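Local coordinates for putative esterase PA1618 (Pseudomonas aeruginosa, PDB 4QD8), which probably hydrolyses acyl-coenzyme A thioesters as a hotdog-fold thioesterase of the PaaI family, and is seen here with phenacyl coenzyme A bound, at residues Met41-Ser45 and Arg46-Pro50. Numbering follows the deposited sequence.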
ATOM      1  N   MET A  41       5.490  15.116 -16.656  1.00 18.08           N
ATOM      2  CA  MET A  41       4.122  15.237 -17.122  1.00 19.23           C
ATOM      3  C   MET A  41       3.650  16.637 -16.790  1.00 18.69           C
ATOM      4  O   MET A  41       3.970  17.149 -15.726  1.00 16.70           O
ATOM      5  CB  MET A  41       3.249  14.223 -16.385  1.00 16.35           C
ATOM      6  CG  MET A  41       1.811  14.097 -16.885  1.00 18.83           C
ATOM      7  SD  MET A  41       0.905  12.820 -15.982  1.00 20.00           S
ATOM      8  CE  MET A  41       1.016  13.467 -14.321  1.00 18.74           C
ATOM      9  N   PRO A  42       2.886  17.262 -17.699  1.00 20.25           N
ATOM     10  CA  PRO A  42       2.347  18.595 -17.387  1.00 21.45           C
ATOM     11  C   PRO A  42       1.298  18.564 -16.284  1.00 20.09           C
ATOM     12  O   PRO A  42       0.560  17.583 -16.148  1.00 18.25           O
ATOM     13  CB  PRO A  42       1.681  19.019 -18.704  1.00 21.70           C
ATOM     14  CG  PRO A  42       1.371  17.715 -19.403  1.00 22.82           C
ATOM     15  CD  PRO A  42       2.543  16.833 -19.065  1.00 21.97           C
ATOM     16  N   VAL A  43       1.259  19.632 -15.489  1.00 17.70           N
ATOM     17  CA  VAL A  43       0.194  19.841 -14.517  1.00 18.22           C
ATOM     18  C   VAL A  43      -0.737  20.893 -15.106  1.00 20.88           C
ATOM     19  O   VAL A  43      -0.478  22.101 -15.002  1.00 21.02           O
ATOM     20  CB  VAL A  43       0.753  20.294 -13.152  1.00 17.52           C
ATOM     21  CG1 VAL A  43      -0.365  20.502 -12.151  1.00 19.60           C
ATOM     22  CG2 VAL A  43       1.770  19.261 -12.626  1.00 20.35           C
ATOM     23  N   ASP A  44      -1.798  20.428 -15.759  1.00 20.18           N
ATOM     24  CA  ASP A  44      -2.723  21.325 -16.442  1.00 20.67           C
ATOM     25  C   ASP A  44      -4.115  20.697 -16.512  1.00 19.67           C
ATOM     26  O   ASP A  44      -4.403  19.769 -15.768  1.00 18.18           O
ATOM     27  CB  ASP A  44      -2.174  21.777 -17.817  1.00 21.53           C
ATOM     28  CG  ASP A  44      -1.998  20.632 -18.813  1.00 23.05           C
ATOM     29  OD1 ASP A  44      -2.696  19.602 -18.727  1.00 24.74           O
ATOM     30  OD2 ASP A  44      -1.159  20.787 -19.718  1.00 27.47           O
ATOM     31  N   SER A  45      -4.987  21.204 -17.382  1.00 21.28           N
ATOM     32  CA  SER A  45      -6.354  20.688 -17.455  1.00 21.71           C
ATOM     33  C   SER A  45      -6.434  19.197 -17.796  1.00 21.26           C
ATOM     34  O   SER A  45      -7.417  18.530 -17.466  1.00 22.78           O
ATOM     35  CB  SER A  45      -7.193  21.507 -18.446  1.00 23.96           C
ATOM     36  OG  SER A  45      -6.600  21.490 -19.725  1.00 29.52           O
ATOM     37  N   ARG A  46      -5.398  18.669 -18.436  1.00 20.40           N
ATOM     38  CA  ARG A  46      -5.396  17.252 -18.790  1.00 19.97           C
ATOM     39  C   ARG A  46      -5.216  16.365 -17.560  1.00 20.01           C
ATOM     40  O   ARG A  46      -5.646  15.213 -17.553  1.00 18.37           O
ATOM     41  CB  ARG A  46      -4.286  16.955 -19.796  1.00 24.30           C
ATOM     42  CG  ARG A  46      -4.520  17.523 -21.184  1.00 26.63           C
ATOM     43  CD  ARG A  46      -3.252  17.438 -22.013  1.00 27.91           C
ATOM     44  NE  ARG A  46      -2.245  18.406 -21.573  1.00 28.80           N
ATOM     45  CZ  ARG A  46      -1.033  18.534 -22.103  1.00 27.10           C
ATOM     46  NH1 ARG A  46      -0.648  17.738 -23.093  1.00 31.22           N
ATOM     47  NH2 ARG A  46      -0.195  19.453 -21.640  1.00 32.07           N
ATOM     48  N   THR A  47      -4.568  16.905 -16.531  1.00 18.66           N
ATOM     49  CA  THR A  47      -4.134  16.107 -15.382  1.00 16.22           C
ATOM     50  C   THR A  47      -4.676  16.663 -14.064  1.00 17.38           C
ATOM     51  O   THR A  47      -4.460  16.080 -13.003  1.00 16.98           O
ATOM     52  CB  THR A  47      -2.591  16.026 -15.298  1.00 17.07           C
ATOM     53  OG1 THR A  47      -2.055  17.350 -15.282  1.00 17.63           O
ATOM     54  CG2 THR A  47      -1.993  15.258 -16.499  1.00 14.99           C
ATOM     55  N   HIS A  48      -5.387  17.790 -14.118  1.00 17.66           N
ATOM     56  CA  HIS A  48      -6.017  18.334 -12.914  1.00 18.32           C
ATOM     57  C   HIS A  48      -7.191  17.491 -12.407  1.00 16.80           C
ATOM     58  O   HIS A  48      -7.868  16.813 -13.191  1.00 18.18           O
ATOM     59  CB  HIS A  48      -6.572  19.744 -13.200  1.00 18.68           C
ATOM     60  CG  HIS A  48      -5.569  20.846 -13.087  1.00 19.39           C
ATOM     61  ND1 HIS A  48      -5.785  22.092 -13.644  1.00 22.61           N
ATOM     62  CD2 HIS A  48      -4.359  20.910 -12.478  1.00 19.91           C
ATOM     63  CE1 HIS A  48      -4.749  22.871 -13.387  1.00 22.05           C
ATOM     64  NE2 HIS A  48      -3.868  22.178 -12.689  1.00 20.69           N
ATOM     65  N   GLN A  49      -7.448  17.539 -11.097  1.00 17.25           N
ATOM     66  CA  GLN A  49      -8.758  17.140 -10.564  1.00 17.38           C
ATOM     67  C   GLN A  49      -9.658  18.396 -10.557  1.00 20.43           C
ATOM     68  O   GLN A  49      -9.196  19.460 -10.963  1.00 20.10           O
ATOM     69  CB  GLN A  49      -8.626  16.451  -9.189  1.00 17.65           C
ATOM     70  CG  GLN A  49      -7.577  17.013  -8.243  1.00 17.81           C
ATOM     71  CD  GLN A  49      -8.095  18.201  -7.474  1.00 22.25           C
ATOM     72  OE1 GLN A  49      -8.300  19.274  -8.038  1.00 25.22           O
ATOM     73  NE2 GLN A  49      -8.324  18.015  -6.183  1.00 28.48           N
ATOM     74  N   PRO A  50     -10.939  18.274 -10.141  1.00 19.84           N
ATOM     75  CA  PRO A  50     -11.830  19.426 -10.383  1.00 22.01           C
ATOM     76  C   PRO A  50     -11.505  20.719  -9.631  1.00 27.47           C
ATOM     77  O   PRO A  50     -12.061  21.767  -9.982  1.00 31.08           O
ATOM     78  CB  PRO A  50     -13.202  18.887  -9.972  1.00 21.25           C
ATOM     79  CG  PRO A  50     -13.110  17.416 -10.271  1.00 24.06           C
ATOM     80  CD  PRO A  50     -11.715  17.059  -9.836  1.00 18.92           C
TER
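The hydroxyl of Thr-47 serves two backbone groups at once: OG1 donates to Pro-42 O (2.8 Å) and accepts a nearly straight bond from Asp-44 N (3.1 Å). OG1 stands between the backbone N and the carbonyl carbon of Thr-47 (chi1 55°), within reach of both groups. Thr-47 CG2 meets Met-41 SD at 3.8 Å, tip to tip, and the buried pair packs on Ala-58 of helix 56-72. Threonine suits the place by pairing a donor-acceptor with a methyl.

Asp-44 opens an Asx turn, OD1 accepting from Arg-46 N at 2.9 Å on its anti side, superposed on a type I beta turn in which Thr-47 N reaches Asp-44 O (3.0 Å). His-48 N adds a weak bond to that oxygen. The turn follows strand 36-42 of the hotdog fold and starts the loop leading to its long helix, 56-72.

Aspartate fits because OD1 also takes Arg-46 NE (3.1 Å), while Asp-44 OD2 receives Arg-46 NH2 on its syn lone pair, a very short 2.5 Å. Arginine can present both nitrogens along one edge, its plane 25° from the carboxylate's; Pro-42 CG covers one guanidinium face. Over one face of the His-48 ring sits Asp-44 O, while NE2 is hydrogen-bonded to Arg-96 O.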